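PDB 3QI7: putative transcriptional regulator from Clostridium difficile, which is of unknown function but has a periplasmic-binding-protein-like fold, is probably a lipoprotein, and may bind a small ligand such as a sugar. Local coordinates for residues I160-T165 and V194-I199; S265-K270 and E288-F293; D11-A16 and V55-K60. All blocks are in the same frame, centred on the assembly; numbering follows the deposited sequence.

Contact 1: residues I160-T165 and V194-I199; sequences IHYAST and VNTPNI
Tyr162 and Val194 pair on neighbouring parallel strands, their side chains side by side on one face of the sheet. Followed outward, Tyr162 CB first meets the methyl CG2 of Thr196 at 3.9 Å. The ring leaves beside the backbone N (chi1 -72°), which carries its CD1-CE1 side past Val194; CE1 comes to 3.6 Å from Val194 CB and nearly as close to its CG1. At the tip, OH is hydrogen-bonded to Asp215 of helix 203-223, the helix that covers this side. A tyrosine suits the place because its ring fills an apolar layer while its hydroxyl reaches a carboxylate beyond it.

The backbones are joined first by Val194 N, which gives a nearly straight bond to His161 O (2.9 Å, 168°). Ala163 N to Val194 O is long and weak. A water donating to Val194 O also lies at the His161 ring edge, bonded to ND1. Thr196 N reaches Ala163 O at 3.1 Å from well above the carbonyl plane. Small Ala163 lies on the other side of the sheet, together with Asn195.

Toward Ser164, Thr165 and Asn198, polar side chains and water take over. Ser164 OG has Asp167 N as its stronger partner, with Asn198 OD1 a weak one, while Asn198 OD1 also accepts from Asp166 N. One water bridges Thr165 N and Thr196 O; another links Ser164 OG to Ile199 N. Strands 159-164 and 191-196 are the two strands of a beta-alpha-beta unit connected through helix 171-186; 159-164 is the middle strand of its three-stranded parallel sheet. The chemistry therefore changes along the contact, from apolar packing under a helix to hydrated hydroxyl and amide groups, where short polar side chains satisfy the backbone N-H groups of Asp166 and Asp167.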
ATOM      1  N   ILE A 160      11.941  10.525 -15.699  1.00 23.15           N
ATOM      2  CA  ILE A 160      13.013  11.013 -14.794  1.00 22.71           C
ATOM      3  C   ILE A 160      12.823  10.336 -13.416  1.00 21.79           C
ATOM      4  O   ILE A 160      11.746  10.427 -12.842  1.00 21.15           O
ATOM      5  CB  ILE A 160      13.023  12.567 -14.662  1.00 23.50           C
ATOM      6  CG1 ILE A 160      12.719  13.259 -16.000  1.00 24.60           C
ATOM      7  CG2 ILE A 160      14.399  13.070 -14.130  1.00 20.49           C
ATOM      8  CD1 ILE A 160      13.661  12.941 -17.211  1.00 23.11           C
ATOM      9  N   HIS A 161      13.846   9.605 -12.934  1.00 20.58           N
ATOM     10  CA  HIS A 161      13.840   8.931 -11.624  1.00 18.80           C
ATOM     11  C   HIS A 161      14.801   9.610 -10.658  1.00 23.76           C
ATOM     12  O   HIS A 161      15.991   9.762 -10.990  1.00 24.86           O
ATOM     13  CB  HIS A 161      14.295   7.484 -11.821  1.00 22.40           C
ATOM     14  CG  HIS A 161      14.219   6.639 -10.586  1.00 21.01           C
ATOM     15  ND1 HIS A 161      15.190   6.670  -9.595  1.00 22.02           N
ATOM     16  CD2 HIS A 161      13.321   5.698 -10.209  1.00 21.38           C
ATOM     17  CE1 HIS A 161      14.865   5.799  -8.652  1.00 23.21           C
ATOM     18  NE2 HIS A 161      13.734   5.201  -8.997  1.00 26.20           N
ATOM     19  N   TYR A 162      14.272  10.056  -9.508  1.00 22.52           N
ATOM     20  CA  TYR A 162      15.034  10.802  -8.490  1.00 23.36           C
ATOM     21  C   TYR A 162      15.087   9.980  -7.189  1.00 23.15           C
ATOM     22  O   TYR A 162      14.062   9.558  -6.676  1.00 24.23           O
ATOM     23  CB  TYR A 162      14.360  12.159  -8.191  1.00 23.02           C
ATOM     24  CG  TYR A 162      14.471  13.194  -9.271  1.00 21.64           C
ATOM     25  CD1 TYR A 162      15.663  13.817  -9.526  1.00 20.52           C
ATOM     26  CD2 TYR A 162      13.351  13.585 -10.013  1.00 21.79           C
ATOM     27  CE1 TYR A 162      15.769  14.767 -10.525  1.00 28.79           C
ATOM     28  CE2 TYR A 162      13.442  14.532 -10.997  1.00 31.98           C
ATOM     29  CZ  TYR A 162      14.662  15.134 -11.254  1.00 28.07           C
ATOM     30  OH  TYR A 162      14.747  16.088 -12.241  1.00 32.49           O
ATOM     31  N   ALA A 163      16.301   9.815  -6.648  1.00 26.14           N
ATOM     32  CA  ALA A 163      16.596   9.032  -5.443  1.00 24.44           C
ATOM     33  C   ALA A 163      18.038   9.326  -5.060  1.00 23.85           C
ATOM     34  O   ALA A 163      18.877   9.515  -5.942  1.00 26.82           O
ATOM     35  CB  ALA A 163      16.486   7.533  -5.735  1.00 22.82           C
ATOM     36  N   SER A 164      18.323   9.356  -3.760  1.00 26.85           N
ATOM     37  CA  SER A 164      19.699   9.508  -3.260  1.00 29.37           C
ATOM     38  C   SER A 164      20.448   8.169  -3.347  1.00 29.97           C
ATOM     39  O   SER A 164      19.825   7.128  -3.420  1.00 29.84           O
ATOM     40  CB  SER A 164      19.688   9.981  -1.806  1.00 31.84           C
ATOM     41  OG  SER A 164      19.392   8.918  -0.907  1.00 29.47           O
ATOM     42  N   THR A 165      21.779   8.183  -3.263  1.00 31.91           N
ATOM     43  CA  THR A 165      22.510   6.910  -3.303  1.00 33.97           C
ATOM     44  C   THR A 165      22.253   6.076  -2.035  1.00 35.61           C
ATOM     45  O   THR A 165      22.239   4.835  -2.110  1.00 34.58           O
ATOM     46  CB  THR A 165      23.991   7.106  -3.623  1.00 37.48           C
ATOM     47  OG1 THR A 165      24.591   8.002  -2.699  1.00 34.83           O
ATOM     48  CG2 THR A 165      24.148   7.684  -5.025  1.00 41.44           C
ATOM     49  N   VAL A 194      18.680  10.271 -11.936  1.00 25.63           N
ATOM     50  CA  VAL A 194      19.318  11.416 -11.309  1.00 26.94           C
ATOM     51  C   VAL A 194      19.456  11.181  -9.817  1.00 28.75           C
ATOM     52  O   VAL A 194      18.450  10.943  -9.105  1.00 26.14           O
ATOM     53  CB  VAL A 194      18.536  12.699 -11.559  1.00 26.25           C
ATOM     54  CG1 VAL A 194      19.301  13.935 -10.960  1.00 26.57           C
ATOM     55  CG2 VAL A 194      18.302  12.883 -13.039  1.00 28.25           C
ATOM     56  N   ASN A 195      20.713  11.241  -9.360  1.00 29.89           N
ATOM     57  CA  ASN A 195      21.061  11.145  -7.946  1.00 30.82           C
ATOM     58  C   ASN A 195      20.848  12.464  -7.210  1.00 30.48           C
ATOM     59  O   ASN A 195      21.464  13.505  -7.534  1.00 33.09           O
ATOM     60  CB  ASN A 195      22.515  10.685  -7.745  1.00 32.55           C
ATOM     61  CG  ASN A 195      22.749   9.193  -8.109  1.00 38.48           C
ATOM     62  OD1 ASN A 195      21.822   8.432  -8.434  1.00 44.67           O
ATOM     63  ND2 ASN A 195      24.024   8.786  -8.059  1.00 48.84           N
ATOM     64  N   THR A 196      19.972  12.389  -6.217  1.00 29.49           N
ATOM     65  CA  THR A 196      19.660  13.487  -5.306  1.00 31.64           C
ATOM     66  C   THR A 196      20.593  13.414  -4.066  1.00 31.73           C
ATOM     67  O   THR A 196      21.081  12.323  -3.721  1.00 29.35           O
ATOM     68  CB  THR A 196      18.186  13.417  -4.825  1.00 28.04           C
ATOM     69  OG1 THR A 196      17.935  12.162  -4.179  1.00 29.67           O
ATOM     70  CG2 THR A 196      17.223  13.540  -5.988  1.00 30.11           C
ATOM     71  N   PRO A 197      20.831  14.559  -3.403  1.00 32.53           N
ATOM     72  CA  PRO A 197      21.662  14.569  -2.184  1.00 35.29           C
ATOM     73  C   PRO A 197      21.100  13.669  -1.073  1.00 33.10           C
ATOM     74  O   PRO A 197      19.889  13.651  -0.827  1.00 30.30           O
ATOM     75  CB  PRO A 197      21.640  16.043  -1.740  1.00 36.50           C
ATOM     76  CG  PRO A 197      21.335  16.815  -2.981  1.00 37.41           C
ATOM     77  CD  PRO A 197      20.441  15.920  -3.820  1.00 31.72           C
ATOM     78  N   ASN A 198      21.993  12.936  -0.421  1.00 32.88           N
ATOM     79  CA  ASN A 198      21.654  12.150   0.750  1.00 35.40           C
ATOM     80  C   ASN A 198      21.086  13.031   1.839  1.00 35.00           C
ATOM     81  O   ASN A 198      21.578  14.131   2.072  1.00 34.52           O
ATOM     82  CB  ASN A 198      22.888  11.427   1.312  1.00 36.88           C
ATOM     83  CG  ASN A 198      23.287  10.237   0.488  1.00 37.70           C
ATOM     84  OD1 ASN A 198      22.467   9.600  -0.152  1.00 40.02           O
ATOM     85  ND2 ASN A 198      24.557   9.910   0.528  1.00 37.60           N
ATOM     86  N   ILE A 199      20.044  12.547   2.501  1.00 36.09           N
ATOM     87  CA  ILE A 199      19.427  13.288   3.584  1.00 39.31           C
ATOM     88  C   ILE A 199      19.978  12.719   4.883  1.00 42.81           C
ATOM     89  O   ILE A 199      19.575  11.640   5.312  1.00 45.34           O
ATOM     90  CB  ILE A 199      17.910  13.196   3.529  1.00 40.15           C
ATOM     91  CG1 ILE A 199      17.422  13.774   2.186  1.00 42.35           C
ATOM     92  CG2 ILE A 199      17.278  13.939   4.730  1.00 39.45           C
ATOM     93  CD1 ILE A 199      15.903  13.791   1.985  1.00 41.77           C
TER
HETATM   94  O   HOH W   1      17.643   8.214  -9.217  1.00 28.03           O
HETATM   95  O   HOH W   2      19.073  10.169   1.443  1.00 31.42           O
HETATM   96  O   HOH W   3      23.225  10.736  -3.501  1.00 39.99           O

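Contact 2: residues S265-K270 and E288-F293; sequences SVMGLK and EKAKAF
The selenomethionine Met267 and Lys289 meet at their bases, Met267 CB lying 4.0 Å from Lys289 CB, and the folded Met267 brings its CE back to 3.8 Å from Lys289 CB. Met267 is bent at both chi2 (-56°) and chi3, and this double bend sets its methyl CE against helix 279-292, beside Lys289 and Ala290. There CE lies 3.4 Å from Ala290 N and touches Ala290 CB and Phe293 CD2. A flexible, unbranched side chain suits such a place, since it can curl back onto the helix surface, and the small alanine lets it come close to the helix backbone.

Lys289 extends along the surface. Its chain, bent at chi2, passes Met267 O with CD at 3.5 Å and runs antiparallel alongside Leu269, CG lying 3.9 Å from Leu269 CD2. The aliphatic part thus packs on leucine while the ammonium group stays in water. One water accepts from NZ (2.6 Å) and donates to Met267 O; a second joins NZ more weakly to Gly268 O.

The ring edge of Phe293 meets Met267 O, which lies near the ring plane, 3.7 Å from CE2, on the side where the C-H bonds carry slight positive charge. One ring face receives its own helix's Lys289 O, and the ring also touches Leu245 of helix 234-247.

Both segments are helix ends. Gly268, with positive phi, leaves helix 263-267, and Phe293 is the first residue to depart from helix 279-292. The contact is a packing of two helix C-termini, in which carbonyls at the end of the shorter helix are met by a lysine through water and by an aromatic edge.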
ATOM      1  N   SER A 265      -2.323  18.869   0.599  1.00 25.54           N
ATOM      2  CA  SER A 265      -1.541  20.097   0.755  1.00 28.86           C
ATOM      3  C   SER A 265      -1.160  20.708  -0.612  1.00 25.79           C
ATOM      4  O   SER A 265      -1.193  21.919  -0.797  1.00 27.52           O
ATOM      5  CB  SER A 265      -0.292  19.802   1.590  1.00 30.20           C
ATOM      6  OG  SER A 265       0.805  20.544   1.123  1.00 43.44           O
ATOM      7  N   VAL A 266      -0.805  19.870  -1.582  1.00 23.78           N
ATOM      8  CA  VAL A 266      -0.357  20.384  -2.897  1.00 25.29           C
ATOM      9  C   VAL A 266      -1.509  21.056  -3.657  1.00 24.71           C
ATOM     10  O   VAL A 266      -1.339  22.150  -4.210  1.00 25.31           O
ATOM     11  CB  VAL A 266       0.317  19.253  -3.716  1.00 23.20           C
ATOM     12  CG1 VAL A 266       0.513  19.642  -5.198  1.00 26.36           C
ATOM     13  CG2 VAL A 266       1.661  18.922  -3.054  1.00 23.95           C
HETATM   14  N   MSE A 267      -2.682  20.443  -3.607  1.00 23.62           N
HETATM   15  CA  MSE A 267      -3.849  20.942  -4.341  1.00 25.35           C
HETATM   16  C   MSE A 267      -4.638  22.002  -3.576  1.00 26.08           C
HETATM   17  O   MSE A 267      -5.557  22.588  -4.127  1.00 23.65           O
HETATM   18  CB  MSE A 267      -4.780  19.812  -4.733  1.00 22.98           C
HETATM   19  CG  MSE A 267      -4.112  18.670  -5.477  1.00 26.65           C
HETATM   20 SE   MSE A 267      -3.154  19.145  -7.117  0.75 23.14          SE
HETATM   21  CE  MSE A 267      -4.671  18.944  -8.351  1.00 33.57           C
ATOM     22  N   GLY A 268      -4.286  22.241  -2.316  1.00 26.66           N
ATOM     23  CA  GLY A 268      -5.002  23.218  -1.487  1.00 26.25           C
ATOM     24  C   GLY A 268      -6.328  22.682  -0.972  1.00 27.10           C
ATOM     25  O   GLY A 268      -7.319  23.384  -0.976  1.00 27.44           O
ATOM     26  N   LEU A 269      -6.359  21.425  -0.564  1.00 25.49           N
ATOM     27  CA  LEU A 269      -7.565  20.790  -0.030  1.00 28.12           C
ATOM     28  C   LEU A 269      -7.419  20.672   1.479  1.00 33.81           C
ATOM     29  O   LEU A 269      -6.294  20.513   1.983  1.00 34.61           O
ATOM     30  CB  LEU A 269      -7.725  19.366  -0.591  1.00 27.12           C
ATOM     31  CG  LEU A 269      -7.968  19.253  -2.093  1.00 28.70           C
ATOM     32  CD1 LEU A 269      -7.935  17.804  -2.503  1.00 30.66           C
ATOM     33  CD2 LEU A 269      -9.310  19.918  -2.428  1.00 34.05           C
ATOM     34  N   LYS A 270      -8.551  20.714   2.184  1.00 34.69           N
ATOM     35  CA  LYS A 270      -8.597  20.487   3.655  1.00 36.99           C
ATOM     36  C   LYS A 270      -9.502  19.295   3.926  1.00 35.87           C
ATOM     37  O   LYS A 270     -10.706  19.404   3.741  1.00 35.00           O
ATOM     38  CB  LYS A 270      -9.139  21.735   4.373  1.00 38.00           C
ATOM     39  N   GLU A 288     -11.279  17.754  -9.269  1.00 22.92           N
ATOM     40  CA  GLU A 288     -11.810  19.099  -9.491  1.00 21.73           C
ATOM     41  C   GLU A 288     -10.676  20.104  -9.519  1.00 24.63           C
ATOM     42  O   GLU A 288     -10.653  21.009 -10.372  1.00 23.55           O
ATOM     43  CB  GLU A 288     -12.832  19.500  -8.425  1.00 23.76           C
ATOM     44  CG  GLU A 288     -13.124  21.022  -8.393  1.00 35.22           C
ATOM     45  N   LYS A 289      -9.725  19.970  -8.593  1.00 24.45           N
ATOM     46  CA  LYS A 289      -8.597  20.903  -8.557  1.00 24.00           C
ATOM     47  C   LYS A 289      -7.725  20.716  -9.819  1.00 23.09           C
ATOM     48  O   LYS A 289      -7.344  21.698 -10.467  1.00 25.39           O
ATOM     49  CB  LYS A 289      -7.777  20.755  -7.274  1.00 22.44           C
ATOM     50  CG  LYS A 289      -8.457  21.271  -6.001  1.00 24.02           C
ATOM     51  CD  LYS A 289      -8.539  22.787  -5.947  1.00 31.19           C
ATOM     52  CE  LYS A 289      -9.167  23.271  -4.651  1.00 30.47           C
ATOM     53  NZ  LYS A 289      -9.201  24.762  -4.622  1.00 38.79           N
ATOM     54  N   ALA A 290      -7.447  19.465 -10.187  1.00 21.97           N
ATOM     55  CA  ALA A 290      -6.693  19.172 -11.405  1.00 22.78           C
ATOM     56  C   ALA A 290      -7.330  19.825 -12.645  1.00 26.63           C
ATOM     57  O   ALA A 290      -6.612  20.500 -13.411  1.00 26.64           O
ATOM     58  CB  ALA A 290      -6.487  17.630 -11.606  1.00 21.86           C
ATOM     59  N   LYS A 291      -8.658  19.686 -12.808  1.00 27.43           N
ATOM     60  CA  LYS A 291      -9.400  20.413 -13.873  1.00 30.74           C
ATOM     61  C   LYS A 291      -9.167  21.895 -13.785  1.00 30.30           C
ATOM     62  O   LYS A 291      -8.877  22.556 -14.787  1.00 31.68           O
ATOM     63  CB  LYS A 291     -10.910  20.177 -13.792  1.00 31.89           C
ATOM     64  CG  LYS A 291     -11.384  18.849 -14.325  1.00 38.44           C
ATOM     65  N   ALA A 292      -9.306  22.448 -12.590  1.00 30.67           N
ATOM     66  CA  ALA A 292      -9.163  23.896 -12.419  1.00 30.76           C
ATOM     67  C   ALA A 292      -7.745  24.398 -12.712  1.00 29.49           C
ATOM     68  O   ALA A 292      -7.559  25.563 -13.076  1.00 30.12           O
ATOM     69  CB  ALA A 292      -9.607  24.314 -11.005  1.00 30.76           C
ATOM     70  N   PHE A 293      -6.750  23.534 -12.543  1.00 24.55           N
ATOM     71  CA  PHE A 293      -5.351  23.915 -12.645  1.00 27.01           C
ATOM     72  C   PHE A 293      -4.756  23.537 -14.016  1.00 28.22           C
ATOM     73  O   PHE A 293      -3.546  23.614 -14.219  1.00 31.60           O
ATOM     74  CB  PHE A 293      -4.508  23.255 -11.530  1.00 25.64           C
ATOM     75  CG  PHE A 293      -4.902  23.642 -10.107  1.00 28.94           C
ATOM     76  CD1 PHE A 293      -5.631  24.807  -9.825  1.00 34.15           C
ATOM     77  CD2 PHE A 293      -4.483  22.840  -9.041  1.00 27.84           C
ATOM     78  CE1 PHE A 293      -5.962  25.137  -8.519  1.00 31.90           C
ATOM     79  CE2 PHE A 293      -4.819  23.162  -7.730  1.00 25.19           C
ATOM     80  CZ  PHE A 293      -5.561  24.325  -7.470  1.00 28.59           C
TER
HETATM   81  O   HOH W   4      -6.710  25.048  -4.099  1.00 39.38           O
HETATM   82  O   HOH W   5     -10.330  23.945  -1.658  1.00 35.38           O

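Contact 3: residues D11-A16 and V55-K60; sequences DDFKVA and VKQTIK
Two parallel strands, 13-19 and 57-63, pair here at the 57-63 edge of the larger, mixed sheet of a periplasmic-binding-protein-like fold, with helix 26-42 in the connection between them. The bonding begins just before the strands: Lys56 N gives its hydrogen to Asp12 OD1 (2.9 Å), meeting it from above the carboxylate plane. Regular pairing follows, Phe13 N to Lys56 O, Thr58 N to Phe13 O at 3.2 Å, Val15 N to Thr58 O and Lys60 N to Val15 O at 2.9 Å.

Phe13 takes a chi1 of 64°, which stands its ring beside Gln57. The glutamine's CB sits over one ring face, 4.0 Å from the centroid, in a CH-pi contact, while Val55 CG1 comes to the ring edge, 4.0 Å from CE1. Gln57 OE1 turns away to Lys323. On this side Val15 and Ile59 pack against helix 306-324. On the opposite face Lys14 CG lies 3.7 Å from Thr58 OG1, and Lys14 NZ makes a salt bridge with Asp85.

Long side chains thus lend their carbons to the sheet and send their polar ends elsewhere, so that backbone bonds carry the pairing, with the Asp12 carboxylate extending it beyond the strand.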
ATOM      1  N   ASP A  11     -19.972 -20.326  15.203  1.00 47.67           N
ATOM      2  CA  ASP A  11     -19.964 -19.445  16.370  1.00 47.58           C
ATOM      3  C   ASP A  11     -19.635 -17.998  15.983  1.00 46.28           C
ATOM      4  O   ASP A  11     -18.876 -17.741  15.042  1.00 43.85           O
ATOM      5  CB  ASP A  11     -18.913 -19.888  17.402  1.00 48.77           C
ATOM      6  CG  ASP A  11     -19.265 -21.200  18.110  1.00 56.10           C
ATOM      7  OD1 ASP A  11     -20.455 -21.580  18.175  1.00 63.70           O
ATOM      8  OD2 ASP A  11     -18.332 -21.844  18.623  1.00 57.97           O
ATOM      9  N   ASP A  12     -20.181 -17.057  16.735  1.00 43.83           N
ATOM     10  CA  ASP A  12     -19.771 -15.670  16.595  1.00 44.45           C
ATOM     11  C   ASP A  12     -18.260 -15.590  16.832  1.00 40.79           C
ATOM     12  O   ASP A  12     -17.711 -16.344  17.643  1.00 43.35           O
ATOM     13  CB  ASP A  12     -20.546 -14.795  17.572  1.00 44.88           C
ATOM     14  CG  ASP A  12     -22.048 -14.763  17.273  1.00 50.13           C
ATOM     15  OD1 ASP A  12     -22.476 -15.144  16.146  1.00 44.59           O
ATOM     16  OD2 ASP A  12     -22.798 -14.343  18.179  1.00 49.45           O
ATOM     17  N   PHE A  13     -17.571 -14.727  16.096  1.00 37.01           N
ATOM     18  CA  PHE A  13     -16.115 -14.800  16.115  1.00 35.39           C
ATOM     19  C   PHE A  13     -15.444 -13.445  16.124  1.00 33.60           C
ATOM     20  O   PHE A  13     -16.087 -12.419  15.903  1.00 33.12           O
ATOM     21  CB  PHE A  13     -15.615 -15.686  14.960  1.00 35.21           C
ATOM     22  CG  PHE A  13     -15.922 -15.152  13.590  1.00 34.80           C
ATOM     23  CD1 PHE A  13     -17.166 -15.371  12.997  1.00 31.49           C
ATOM     24  CD2 PHE A  13     -14.955 -14.444  12.873  1.00 37.28           C
ATOM     25  CE1 PHE A  13     -17.449 -14.907  11.721  1.00 31.80           C
ATOM     26  CE2 PHE A  13     -15.230 -13.960  11.590  1.00 30.51           C
ATOM     27  CZ  PHE A  13     -16.487 -14.202  11.011  1.00 30.74           C
ATOM     28  N   LYS A  14     -14.153 -13.441  16.438  1.00 32.77           N
ATOM     29  CA  LYS A  14     -13.336 -12.218  16.337  1.00 31.14           C
ATOM     30  C   LYS A  14     -12.259 -12.372  15.247  1.00 31.13           C
ATOM     31  O   LYS A  14     -11.679 -13.461  15.060  1.00 33.46           O
ATOM     32  CB  LYS A  14     -12.675 -11.890  17.681  1.00 32.81           C
ATOM     33  CG  LYS A  14     -13.637 -11.636  18.848  1.00 37.64           C
ATOM     34  CD  LYS A  14     -12.849 -11.221  20.092  1.00 39.20           C
ATOM     35  CE  LYS A  14     -13.752 -10.967  21.309  1.00 44.28           C
ATOM     36  NZ  LYS A  14     -13.022 -11.322  22.556  1.00 39.94           N
ATOM     37  N   VAL A  15     -12.049 -11.298  14.503  1.00 28.66           N
ATOM     38  CA  VAL A  15     -10.905 -11.161  13.613  1.00 29.21           C
ATOM     39  C   VAL A  15      -9.939 -10.187  14.279  1.00 27.10           C
ATOM     40  O   VAL A  15     -10.229  -9.002  14.409  1.00 26.36           O
ATOM     41  CB  VAL A  15     -11.324 -10.641  12.227  1.00 28.79           C
ATOM     42  CG1 VAL A  15     -10.092 -10.498  11.313  1.00 29.55           C
ATOM     43  CG2 VAL A  15     -12.351 -11.608  11.577  1.00 30.34           C
ATOM     44  N   ALA A  16      -8.809 -10.695  14.740  1.00 27.01           N
ATOM     45  CA  ALA A  16      -7.824  -9.838  15.382  1.00 28.35           C
ATOM     46  C   ALA A  16      -6.980  -9.188  14.293  1.00 27.25           C
ATOM     47  O   ALA A  16      -6.582  -9.872  13.359  1.00 25.86           O
ATOM     48  CB  ALA A  16      -6.943 -10.649  16.356  1.00 28.10           C
ATOM     49  N   VAL A  55     -24.516 -14.574  11.458  1.00 47.56           N
ATOM     50  CA  VAL A  55     -23.399 -14.821  12.354  1.00 45.34           C
ATOM     51  C   VAL A  55     -22.798 -13.445  12.681  1.00 43.69           C
ATOM     52  O   VAL A  55     -22.839 -12.548  11.847  1.00 42.36           O
ATOM     53  CB  VAL A  55     -22.342 -15.708  11.686  1.00 45.49           C
ATOM     54  CG1 VAL A  55     -21.208 -15.993  12.655  1.00 44.37           C
ATOM     55  CG2 VAL A  55     -22.973 -17.025  11.169  1.00 48.40           C
ATOM     56  N   LYS A  56     -22.260 -13.277  13.882  1.00 42.55           N
ATOM     57  CA  LYS A  56     -21.688 -11.985  14.284  1.00 41.35           C
ATOM     58  C   LYS A  56     -20.170 -12.010  14.244  1.00 38.79           C
ATOM     59  O   LYS A  56     -19.531 -12.986  14.666  1.00 38.31           O
ATOM     60  CB  LYS A  56     -22.173 -11.573  15.680  1.00 43.90           C
ATOM     61  CG  LYS A  56     -23.625 -11.039  15.716  1.00 47.73           C
ATOM     62  CD  LYS A  56     -24.135 -10.866  17.146  1.00 45.29           C
ATOM     63  CE  LYS A  56     -25.670 -10.806  17.198  1.00 51.12           C
ATOM     64  NZ  LYS A  56     -26.243  -9.619  16.485  1.00 47.31           N
ATOM     65  N   GLN A  57     -19.594 -10.928  13.725  1.00 34.76           N
ATOM     66  CA  GLN A  57     -18.149 -10.787  13.677  1.00 36.14           C
ATOM     67  C   GLN A  57     -17.762  -9.413  14.210  1.00 32.76           C
ATOM     68  O   GLN A  57     -18.443  -8.420  13.933  1.00 32.79           O
ATOM     69  CB  GLN A  57     -17.606 -10.944  12.238  1.00 36.95           C
ATOM     70  CG  GLN A  57     -18.633 -11.323  11.162  1.00 47.06           C
ATOM     71  CD  GLN A  57     -19.252 -10.132  10.452  1.00 48.04           C
ATOM     72  OE1 GLN A  57     -19.510 -10.192   9.255  1.00 57.86           O
ATOM     73  NE2 GLN A  57     -19.508  -9.050  11.183  1.00 61.97           N
ATOM     74  N   THR A  58     -16.674  -9.365  14.968  1.00 33.45           N
ATOM     75  CA  THR A  58     -16.094  -8.095  15.434  1.00 33.83           C
ATOM     76  C   THR A  58     -14.588  -8.103  15.171  1.00 32.77           C
ATOM     77  O   THR A  58     -13.966  -9.152  15.016  1.00 32.98           O
ATOM     78  CB  THR A  58     -16.317  -7.821  16.984  1.00 36.65           C
ATOM     79  OG1 THR A  58     -15.852  -8.936  17.738  1.00 34.73           O
ATOM     80  CG2 THR A  58     -17.785  -7.520  17.344  1.00 34.39           C
ATOM     81  N   ILE A  59     -14.015  -6.921  15.136  1.00 32.48           N
ATOM     82  CA  ILE A  59     -12.593  -6.781  14.960  1.00 32.62           C
ATOM     83  C   ILE A  59     -11.970  -6.506  16.320  1.00 33.58           C
ATOM     84  O   ILE A  59     -12.477  -5.670  17.080  1.00 32.36           O
ATOM     85  CB  ILE A  59     -12.273  -5.640  13.976  1.00 32.74           C
ATOM     86  CG1 ILE A  59     -12.580  -6.115  12.545  1.00 36.09           C
ATOM     87  CG2 ILE A  59     -10.812  -5.225  14.099  1.00 28.46           C
ATOM     88  CD1 ILE A  59     -12.732  -4.993  11.529  1.00 40.44           C
ATOM     89  N   LYS A  60     -10.916  -7.249  16.645  1.00 28.80           N
ATOM     90  CA  LYS A  60     -10.107  -6.933  17.804  1.00 33.00           C
ATOM     91  C   LYS A  60      -8.820  -6.267  17.355  1.00 30.27           C
ATOM     92  O   LYS A  60      -7.891  -6.944  16.857  1.00 29.12           O
ATOM     93  CB  LYS A  60      -9.777  -8.197  18.620  1.00 30.22           C
ATOM     94  CG  LYS A  60      -8.991  -7.933  19.919  1.00 35.60           C
ATOM     95  CD  LYS A  60      -8.988  -9.177  20.808  1.00 46.12           C
ATOM     96  CE  LYS A  60      -8.655  -8.860  22.281  1.00 48.63           C
ATOM     97  NZ  LYS A  60      -7.197  -8.910  22.466  1.00 49.89           N
TER

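Contacts 1 and 3 are both parallel strand pairs, but they belong to different sheets on opposite sides of the chain's centre, with centres about 46 Å apart. Contact 2 joins helix ends instead, about 27 Å from contact 1 centre to centre. All three are partly buried, none wholly core or surface. Contact 3 keeps a regular run of backbone bonds, whereas contact 1 soon gives way to water and polar side chains, and contact 2 has no direct hydrogen bond between its segments and relies on van der Waals packing and water bridges. Helix 234-247 ties the first two together: its Met236 touches contact 1, and its Leu245 touches contact 2.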